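Local coordinates for protein ecto-NAD+ glycohydrolase (CD38 molecule) (Bos taurus, PDB 3GC6) that is a disulfide-bonded ectoenzyme of the ADP-ribosyl cyclase (CD38) family, with a helical part and a four-stranded parallel sheet, at residues R10-S16 with L129-P135; L106-G112 with F149-S154. The protein carries 1 engineered substitution. One frame throughout, in Å; residues are numbered along the deposited sequence.

Contact 1: R10-S16 with L129-P135; sequences RWHGAGS and LNIWSCP
Trp11 lays its indole against Pro135 beside a short, weakly bonded antiparallel pair, 13-14 with 133-134, near the edge of this CD38-family fold. The proline comes over one face: its CD stands 3.8 Å from the centroid of the five-membered ring, only 5° off the normal, a CH-pi contact to which a rigid ring is well suited. Arg10 CG covers the opposite indole face, so the aromatic plane is sandwiched between aliphatic carbons, and NE1 gives its hydrogen in plane to a water that also accepts from Asn130 ND2. With Ser133 OG between its own backbone N and carbonyl carbon (chi1 71°), the hydroxyl receives Trp11 N at 3.0 Å and also bonds Leu8 O. Within the pair, Cys134 N reaches Gly13 O at 3.1 Å, nearly straight, while the return bond from Gly13 N to Cys134 O is weak; a disulfide ties Cys134 to Cys121. Asn130 OD1 accepts from Trp132 N at 2.8 Å, an Asx turn, and from Ser133 N above the carbonyl plane, making it an Asx motif as well. Gly15, lacking a side chain, lets its CA come 3.6 Å from Ser133 N. Beyond it, Ser16 N bonds Asn130 O on a lone pair at 2.9 Å. Ser16 OG, which also bonds Cys121 N, approaches Asn130 O from above the carbonyl plane at 2.7 Å.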
ATOM      1  N   ARG A  10     -35.523  -0.243  15.710  1.00  5.23           N
ATOM      2  CA  ARG A  10     -36.544   0.750  15.397  1.00  5.17           C
ATOM      3  C   ARG A  10     -36.559   1.243  13.951  1.00  5.12           C
ATOM      4  O   ARG A  10     -37.553   1.843  13.506  1.00  5.15           O
ATOM      5  CB  ARG A  10     -36.422   1.948  16.341  1.00  5.34           C
ATOM      6  CG  ARG A  10     -35.175   2.792  16.143  1.00  5.49           C
ATOM      7  CD  ARG A  10     -35.007   3.799  17.280  1.00  5.84           C
ATOM      8  NE  ARG A  10     -33.818   4.646  17.145  1.00  6.35           N
ATOM      9  CZ  ARG A  10     -32.592   4.298  17.550  1.00  6.73           C
ATOM     10  NH1 ARG A  10     -32.368   3.113  18.109  1.00  7.05           N
ATOM     11  NH2 ARG A  10     -31.582   5.140  17.406  1.00  7.06           N
ATOM     12  N   TRP A  11     -35.461   1.030  13.229  1.00  4.89           N
ATOM     13  CA  TRP A  11     -35.380   1.538  11.879  1.00  5.18           C
ATOM     14  C   TRP A  11     -36.020   0.606  10.855  1.00  5.40           C
ATOM     15  O   TRP A  11     -36.208  -0.584  11.107  1.00  5.60           O
ATOM     16  CB  TRP A  11     -33.907   1.760  11.510  1.00  4.78           C
ATOM     17  CG  TRP A  11     -33.177   2.647  12.469  1.00  4.49           C
ATOM     18  CD1 TRP A  11     -32.106   2.301  13.265  1.00  4.62           C
ATOM     19  CD2 TRP A  11     -33.435   4.036  12.726  1.00  4.57           C
ATOM     20  NE1 TRP A  11     -31.676   3.399  13.988  1.00  4.97           N
ATOM     21  CE2 TRP A  11     -32.493   4.466  13.693  1.00  4.61           C
ATOM     22  CE3 TRP A  11     -34.363   4.958  12.226  1.00  4.93           C
ATOM     23  CZ2 TRP A  11     -32.453   5.787  14.172  1.00  4.52           C
ATOM     24  CZ3 TRP A  11     -34.337   6.260  12.712  1.00  5.55           C
ATOM     25  CH2 TRP A  11     -33.383   6.662  13.675  1.00  5.16           C
ATOM     26  N   HIS A  12     -36.308   1.151   9.675  1.00  5.51           N
ATOM     27  CA  HIS A  12     -36.940   0.382   8.593  1.00  5.85           C
ATOM     28  C   HIS A  12     -35.948  -0.253   7.606  1.00  5.92           C
ATOM     29  O   HIS A  12     -36.330  -1.084   6.768  1.00  6.34           O
ATOM     30  CB  HIS A  12     -37.909   1.271   7.813  1.00  5.84           C
ATOM     31  CG  HIS A  12     -39.095   1.708   8.613  1.00  6.81           C
ATOM     32  ND1 HIS A  12     -39.057   2.779   9.479  1.00  7.54           N
ATOM     33  CD2 HIS A  12     -40.350   1.203   8.691  1.00  7.79           C
ATOM     34  CE1 HIS A  12     -40.239   2.919  10.057  1.00  8.26           C
ATOM     35  NE2 HIS A  12     -41.043   1.976   9.594  1.00  8.80           N
ATOM     36  N   GLY A  13     -34.675   0.132   7.686  1.00  5.58           N
ATOM     37  CA  GLY A  13     -33.698  -0.444   6.789  1.00  5.52           C
ATOM     38  C   GLY A  13     -32.927  -1.600   7.408  1.00  5.19           C
ATOM     39  O   GLY A  13     -32.933  -1.805   8.622  1.00  4.82           O
ATOM     40  N   ALA A  14     -32.272  -2.384   6.569  1.00  5.33           N
ATOM     41  CA  ALA A  14     -31.492  -3.491   7.062  1.00  5.22           C
ATOM     42  C   ALA A  14     -30.324  -3.014   7.957  1.00  4.80           C
ATOM     43  O   ALA A  14     -29.769  -1.915   7.785  1.00  4.92           O
ATOM     44  CB  ALA A  14     -30.949  -4.305   5.881  1.00  5.67           C
ATOM     45  N   GLY A  15     -29.973  -3.845   8.924  1.00  4.73           N
ATOM     46  CA  GLY A  15     -28.883  -3.538   9.812  1.00  4.36           C
ATOM     47  C   GLY A  15     -27.509  -3.503   9.176  1.00  4.36           C
ATOM     48  O   GLY A  15     -27.321  -3.912   8.032  1.00  4.43           O
ATOM     49  N   SER A  16     -26.548  -2.979   9.933  1.00  4.06           N
ATOM     50  CA  SER A  16     -25.167  -2.914   9.469  1.00  4.06           C
ATOM     51  C   SER A  16     -24.635  -4.273   9.057  1.00  4.40           C
ATOM     52  O   SER A  16     -24.977  -5.317   9.651  1.00  4.56           O
ATOM     53  CB  SER A  16     -24.241  -2.355  10.555  1.00  3.86           C
ATOM     54  OG  SER A  16     -24.629  -1.049  10.947  1.00  3.83           O
ATOM     55  N   LEU A 129     -21.301  -0.783  15.756  1.00  5.01           N
ATOM     56  CA  LEU A 129     -22.319  -0.667  14.720  1.00  4.94           C
ATOM     57  C   LEU A 129     -23.640  -1.226  15.210  1.00  5.00           C
ATOM     58  O   LEU A 129     -23.663  -2.112  16.054  1.00  5.69           O
ATOM     59  CB  LEU A 129     -21.887  -1.384  13.441  1.00  5.24           C
ATOM     60  CG  LEU A 129     -20.807  -0.626  12.620  1.00  5.03           C
ATOM     61  CD1 LEU A 129     -19.405  -1.016  13.097  1.00  6.55           C
ATOM     62  CD2 LEU A 129     -20.929  -0.940  11.147  1.00  5.55           C
ATOM     63  N   ASN A 130     -24.734  -0.703  14.701  1.00  4.44           N
ATOM     64  CA  ASN A 130     -26.029  -1.308  14.938  1.00  4.19           C
ATOM     65  C   ASN A 130     -26.251  -2.350  13.840  1.00  4.02           C
ATOM     66  O   ASN A 130     -26.515  -2.015  12.691  1.00  4.01           O
ATOM     67  CB  ASN A 130     -27.127  -0.239  14.907  1.00  3.74           C
ATOM     68  CG  ASN A 130     -28.521  -0.800  15.171  1.00  4.36           C
ATOM     69  OD1 ASN A 130     -28.756  -2.010  15.063  1.00  4.34           O
ATOM     70  ND2 ASN A 130     -29.441   0.076  15.518  1.00  3.98           N
ATOM     71  N   ILE A 131     -26.126  -3.629  14.215  1.00  4.33           N
ATOM     72  CA  ILE A 131     -26.258  -4.715  13.255  1.00  4.49           C
ATOM     73  C   ILE A 131     -27.707  -5.218  13.131  1.00  4.53           C
ATOM     74  O   ILE A 131     -27.966  -6.212  12.434  1.00  4.73           O
ATOM     75  CB  ILE A 131     -25.338  -5.920  13.626  1.00  4.53           C
ATOM     76  CG1 ILE A 131     -25.723  -6.474  15.013  1.00  4.59           C
ATOM     77  CG2 ILE A 131     -23.882  -5.504  13.582  1.00  4.85           C
ATOM     78  CD1 ILE A 131     -24.873  -7.674  15.506  1.00  4.63           C
ATOM     79  N   TRP A 132     -28.635  -4.502  13.752  1.00  4.47           N
ATOM     80  CA  TRP A 132     -30.039  -4.936  13.773  1.00  4.40           C
ATOM     81  C   TRP A 132     -30.908  -4.191  12.790  1.00  4.42           C
ATOM     82  O   TRP A 132     -31.716  -4.798  12.100  1.00  4.40           O
ATOM     83  CB  TRP A 132     -30.604  -4.796  15.191  1.00  4.59           C
ATOM     84  CG  TRP A 132     -29.686  -5.455  16.160  1.00  4.56           C
ATOM     85  CD1 TRP A 132     -28.836  -4.848  17.054  1.00  5.47           C
ATOM     86  CD2 TRP A 132     -29.467  -6.861  16.288  1.00  5.59           C
ATOM     87  NE1 TRP A 132     -28.128  -5.804  17.752  1.00  5.93           N
ATOM     88  CE2 TRP A 132     -28.484  -7.041  17.288  1.00  5.25           C
ATOM     89  CE3 TRP A 132     -29.996  -7.984  15.641  1.00  5.86           C
ATOM     90  CZ2 TRP A 132     -28.027  -8.305  17.678  1.00  5.21           C
ATOM     91  CZ3 TRP A 132     -29.536  -9.249  16.025  1.00  6.77           C
ATOM     92  CH2 TRP A 132     -28.579  -9.389  17.060  1.00  5.49           C
ATOM     93  N   SER A 133     -30.800  -2.859  12.767  1.00  4.02           N
ATOM     94  CA  SER A 133     -31.534  -2.088  11.763  1.00  3.99           C
ATOM     95  C   SER A 133     -30.776  -0.795  11.562  1.00  3.82           C
ATOM     96  O   SER A 133     -30.040  -0.376  12.453  1.00  4.11           O
ATOM     97  CB  SER A 133     -32.988  -1.793  12.193  1.00  4.18           C
ATOM     98  OG  SER A 133     -33.087  -0.834  13.254  1.00  4.09           O
ATOM     99  N   CYS A 134     -30.976  -0.181  10.395  1.00  4.12           N
ATOM    100  CA  CYS A 134     -30.404   1.138  10.093  1.00  3.97           C
ATOM    101  C   CYS A 134     -31.461   1.975   9.402  1.00  4.19           C
ATOM    102  O   CYS A 134     -32.337   1.422   8.739  1.00  4.15           O
ATOM    103  CB  CYS A 134     -29.196   1.019   9.150  1.00  4.44           C
ATOM    104  SG  CYS A 134     -27.706   0.351   9.964  1.00  5.00           S
ATOM    105  N   PRO A 135     -31.343   3.295   9.497  1.00  4.12           N
ATOM    106  CA  PRO A 135     -32.331   4.172   8.841  1.00  4.51           C
ATOM    107  C   PRO A 135     -32.456   3.915   7.339  1.00  4.98           C
ATOM    108  O   PRO A 135     -31.451   3.739   6.635  1.00  5.09           O
ATOM    109  CB  PRO A 135     -31.796   5.583   9.103  1.00  4.78           C
ATOM    110  CG  PRO A 135     -30.924   5.454  10.345  1.00  4.42           C
ATOM    111  CD  PRO A 135     -30.342   4.051  10.274  1.00  4.19           C
TER
HETATM  112  O   HOH W   1     -29.158   3.006  15.668  1.00  4.75           O
HETATM  113  O   HOH W   2     -31.389  -6.218   9.242  1.00 10.11           O
HETATM  114  O   HOH W   3     -26.391  -7.559   9.872  1.00  8.01           O

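Contact 2: L106-G112 with F149-S154; sequences LEDTLLG and FWEVLS
Phe149 turns the edge of its ring to helix 110-115, with CZ 3.7 Å from Leu111 O; Phe51, Tyr68 and Trp120 also meet this ring, an aromatic cluster that suits a buried site. Next comes Trp150, whose six-membered edge reaches both ends of 106-112: CH2 lies 3.7 Å from Gly112 O, and CE3 meets Leu106 CD2 at 3.8 Å. Phe149 CE2 rests over one face of this indole. One turn on from Phe149, Leu153 has CG anti to its backbone N (chi1 -155°), which carries the two methyls into the other segment. CD1 packs on Leu111 CD1, while CD2 lies 3.7 Å from Leu106 CD1 and equally close to Gly112 N; glycine suits this place because a CB would run into Leu106 O of the same segment. Ser154 closes the row: its small OG bonds back to Trp150 O at 2.7 Å and also to Gln187 NE2, so the polar atom is satisfied even with Leu106 CD2 at 3.5 Å. Thr109 OG1 donates to Leu106 O and accepts from Gly112 N at 3.0 Å, the N-cap of helix 110-115, where a 3-10 turn leads into a buried helix start packed against helix 145-159.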
ATOM      1  N   LEU A 106     -17.206   5.126  -9.566  1.00  4.04           N
ATOM      2  CA  LEU A 106     -17.102   5.583  -8.180  1.00  3.99           C
ATOM      3  C   LEU A 106     -16.711   4.405  -7.295  1.00  4.10           C
ATOM      4  O   LEU A 106     -15.960   4.565  -6.341  1.00  4.19           O
ATOM      5  CB  LEU A 106     -18.443   6.169  -7.739  1.00  4.39           C
ATOM      6  CG  LEU A 106     -18.520   6.760  -6.320  1.00  4.82           C
ATOM      7  CD1 LEU A 106     -17.489   7.859  -6.164  1.00  5.36           C
ATOM      8  CD2 LEU A 106     -19.934   7.253  -6.017  1.00  5.06           C
ATOM      9  N   GLU A 107     -17.240   3.225  -7.614  1.00  4.02           N
ATOM     10  CA  GLU A 107     -16.972   2.036  -6.806  1.00  4.59           C
ATOM     11  C   GLU A 107     -15.588   1.455  -7.038  1.00  4.78           C
ATOM     12  O   GLU A 107     -15.202   0.481  -6.387  1.00  4.90           O
ATOM     13  CB  GLU A 107     -18.072   0.995  -7.047  1.00  5.09           C
ATOM     14  CG  GLU A 107     -19.450   1.442  -6.642  1.00  5.28           C
ATOM     15  CD  GLU A 107     -20.080   2.470  -7.593  1.00  6.39           C
ATOM     16  OE1 GLU A 107     -19.716   2.508  -8.784  1.00  5.20           O
ATOM     17  OE2 GLU A 107     -20.970   3.220  -7.182  1.00  8.04           O
ATOM     18  N   ASP A 108     -14.822   2.071  -7.944  1.00  4.39           N
ATOM     19  CA  ASP A 108     -13.448   1.669  -8.200  1.00  4.74           C
ATOM     20  C   ASP A 108     -12.432   2.622  -7.546  1.00  4.34           C
ATOM     21  O   ASP A 108     -11.229   2.442  -7.679  1.00  4.87           O
ATOM     22  CB  ASP A 108     -13.198   1.565  -9.708  1.00  4.89           C
ATOM     23  CG  ASP A 108     -14.058   0.504 -10.372  1.00  6.45           C
ATOM     24  OD1 ASP A 108     -14.025  -0.667  -9.881  1.00  6.42           O
ATOM     25  OD2 ASP A 108     -14.737   0.808 -11.386  1.00  5.91           O
ATOM     26  N   THR A 109     -12.920   3.688  -6.885  1.00  3.82           N
ATOM     27  CA  THR A 109     -12.045   4.516  -6.060  1.00  3.90           C
ATOM     28  C   THR A 109     -11.771   3.742  -4.764  1.00  3.38           C
ATOM     29  O   THR A 109     -12.488   2.785  -4.447  1.00  3.94           O
ATOM     30  CB  THR A 109     -12.730   5.866  -5.698  1.00  3.87           C
ATOM     31  OG1 THR A 109     -13.921   5.653  -4.928  1.00  3.97           O
ATOM     32  CG2 THR A 109     -13.073   6.640  -6.991  1.00  4.02           C
ATOM     33  N   LEU A 110     -10.769   4.166  -3.985  1.00  3.75           N
ATOM     34  CA  LEU A 110     -10.476   3.440  -2.730  1.00  3.69           C
ATOM     35  C   LEU A 110     -11.712   3.388  -1.826  1.00  3.64           C
ATOM     36  O   LEU A 110     -12.173   2.310  -1.404  1.00  3.89           O
ATOM     37  CB  LEU A 110      -9.311   4.094  -2.003  1.00  3.73           C
ATOM     38  CG  LEU A 110      -8.714   3.337  -0.807  1.00  3.77           C
ATOM     39  CD1 LEU A 110      -7.265   3.796  -0.550  1.00  4.58           C
ATOM     40  CD2 LEU A 110      -9.569   3.572   0.433  1.00  4.53           C
ATOM     41  N   LEU A 111     -12.278   4.567  -1.561  1.00  3.52           N
ATOM     42  CA  LEU A 111     -13.395   4.616  -0.619  1.00  3.42           C
ATOM     43  C   LEU A 111     -14.643   3.911  -1.184  1.00  3.20           C
ATOM     44  O   LEU A 111     -15.411   3.292  -0.427  1.00  3.46           O
ATOM     45  CB  LEU A 111     -13.702   6.075  -0.196  1.00  3.57           C
ATOM     46  CG  LEU A 111     -12.595   6.711   0.653  1.00  3.86           C
ATOM     47  CD1 LEU A 111     -12.966   8.158   0.988  1.00  4.20           C
ATOM     48  CD2 LEU A 111     -12.363   5.890   1.978  1.00  4.11           C
ATOM     49  N   GLY A 112     -14.896   4.099  -2.493  1.00  3.43           N
ATOM     50  CA  GLY A 112     -16.033   3.432  -3.135  1.00  3.39           C
ATOM     51  C   GLY A 112     -15.872   1.921  -3.066  1.00  3.62           C
ATOM     52  O   GLY A 112     -16.849   1.184  -2.879  1.00  3.79           O
ATOM     53  N   PHE A 149     -22.795   9.381   2.920  1.00  3.38           N
ATOM     54  CA  PHE A 149     -21.482   8.952   2.415  1.00  3.48           C
ATOM     55  C   PHE A 149     -21.498   8.953   0.881  1.00  3.68           C
ATOM     56  O   PHE A 149     -20.612   9.521   0.219  1.00  3.86           O
ATOM     57  CB  PHE A 149     -21.167   7.537   2.902  1.00  3.44           C
ATOM     58  CG  PHE A 149     -19.964   6.941   2.243  1.00  3.37           C
ATOM     59  CD1 PHE A 149     -18.672   7.231   2.705  1.00  3.35           C
ATOM     60  CD2 PHE A 149     -20.118   6.105   1.151  1.00  3.84           C
ATOM     61  CE1 PHE A 149     -17.518   6.646   2.060  1.00  3.44           C
ATOM     62  CE2 PHE A 149     -18.994   5.540   0.512  1.00  3.83           C
ATOM     63  CZ  PHE A 149     -17.713   5.810   0.979  1.00  3.32           C
ATOM     64  N   TRP A 150     -22.493   8.290   0.294  1.00  3.61           N
ATOM     65  CA  TRP A 150     -22.466   8.163  -1.177  1.00  3.65           C
ATOM     66  C   TRP A 150     -22.712   9.530  -1.831  1.00  3.92           C
ATOM     67  O   TRP A 150     -22.218   9.790  -2.927  1.00  3.99           O
ATOM     68  CB  TRP A 150     -23.475   7.105  -1.634  1.00  3.81           C
ATOM     69  CG  TRP A 150     -22.988   5.739  -1.305  1.00  3.70           C
ATOM     70  CD1 TRP A 150     -23.491   4.899  -0.352  1.00  4.19           C
ATOM     71  CD2 TRP A 150     -21.901   5.034  -1.924  1.00  3.93           C
ATOM     72  NE1 TRP A 150     -22.774   3.711  -0.320  1.00  3.50           N
ATOM     73  CE2 TRP A 150     -21.779   3.784  -1.281  1.00  3.62           C
ATOM     74  CE3 TRP A 150     -20.985   5.356  -2.935  1.00  3.89           C
ATOM     75  CZ2 TRP A 150     -20.797   2.834  -1.661  1.00  3.81           C
ATOM     76  CZ3 TRP A 150     -20.013   4.437  -3.293  1.00  3.74           C
ATOM     77  CH2 TRP A 150     -19.916   3.184  -2.663  1.00  3.40           C
ATOM     78  N   GLU A 151     -23.491  10.379  -1.166  1.00  4.12           N
ATOM     79  CA  GLU A 151     -23.750  11.722  -1.694  1.00  4.42           C
ATOM     80  C   GLU A 151     -22.442  12.515  -1.713  1.00  4.05           C
ATOM     81  O   GLU A 151     -22.088  13.114  -2.747  1.00  4.57           O
ATOM     82  CB  GLU A 151     -24.857  12.393  -0.852  1.00  5.09           C
ATOM     83  CG  GLU A 151     -24.945  13.890  -0.787  1.00  7.39           C
ATOM     84  CD  GLU A 151     -25.769  14.289   0.461  1.00 10.10           C
ATOM     85  OE1 GLU A 151     -26.863  13.703   0.655  1.00 12.03           O
ATOM     86  OE2 GLU A 151     -25.318  15.117   1.274  1.00 11.24           O
ATOM     87  N   VAL A 152     -21.702  12.555  -0.601  1.00  4.27           N
ATOM     88  CA  VAL A 152     -20.520  13.393  -0.583  1.00  4.15           C
ATOM     89  C   VAL A 152     -19.406  12.770  -1.436  1.00  4.07           C
ATOM     90  O   VAL A 152     -18.654  13.488  -2.108  1.00  4.53           O
ATOM     91  CB  VAL A 152     -20.043  13.725   0.855  1.00  4.90           C
ATOM     92  CG1 VAL A 152     -19.690  12.493   1.595  1.00  5.20           C
ATOM     93  CG2 VAL A 152     -18.868  14.736   0.798  1.00  5.77           C
ATOM     94  N   LEU A 153     -19.301  11.447  -1.418  1.00  3.97           N
ATOM     95  CA  LEU A 153     -18.305  10.822  -2.296  1.00  3.82           C
ATOM     96  C   LEU A 153     -18.615  11.160  -3.746  1.00  3.62           C
ATOM     97  O   LEU A 153     -17.702  11.444  -4.537  1.00  3.94           O
ATOM     98  CB  LEU A 153     -18.235   9.299  -2.122  1.00  4.13           C
ATOM     99  CG  LEU A 153     -16.889   8.669  -2.511  1.00  4.64           C
ATOM    100  CD1 LEU A 153     -15.757   9.086  -1.538  1.00  4.72           C
ATOM    101  CD2 LEU A 153     -17.042   7.157  -2.600  1.00  4.30           C
ATOM    102  N   SER A 154     -19.891  11.095  -4.089  1.00  3.86           N
ATOM    103  CA  SER A 154     -20.334  11.409  -5.480  1.00  3.98           C
ATOM    104  C   SER A 154     -19.982  12.834  -5.874  1.00  4.22           C
ATOM    105  O   SER A 154     -19.532  13.103  -7.000  1.00  4.19           O
ATOM    106  CB  SER A 154     -21.855  11.243  -5.603  1.00  4.09           C
ATOM    107  OG  SER A 154     -22.210   9.884  -5.607  1.00  4.74           O
TER

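The two contacts alternate along the chain and do not touch: their centres lie 21 Å apart and their nearest atoms about 11 Å. Contact 2 is core, its centre about 5 Å from that of the chain, and joins helical elements through leucine methyls and aromatic edges without a single hydrogen bond across; the polar side chains of Thr109, Ser154 and Glu107 find partners within their own segment or outside the contact. Contact 1 lies far out, partly exposed, and joins the N-terminal arm to a loop between helices 110-115 and 145-159. There backbone and hydroxyl bonds and bridging waters take over, with a disulfide anchoring Cys134 to Cys121 outside the pair and a single tryptophan-proline pair supplying the main apolar surface.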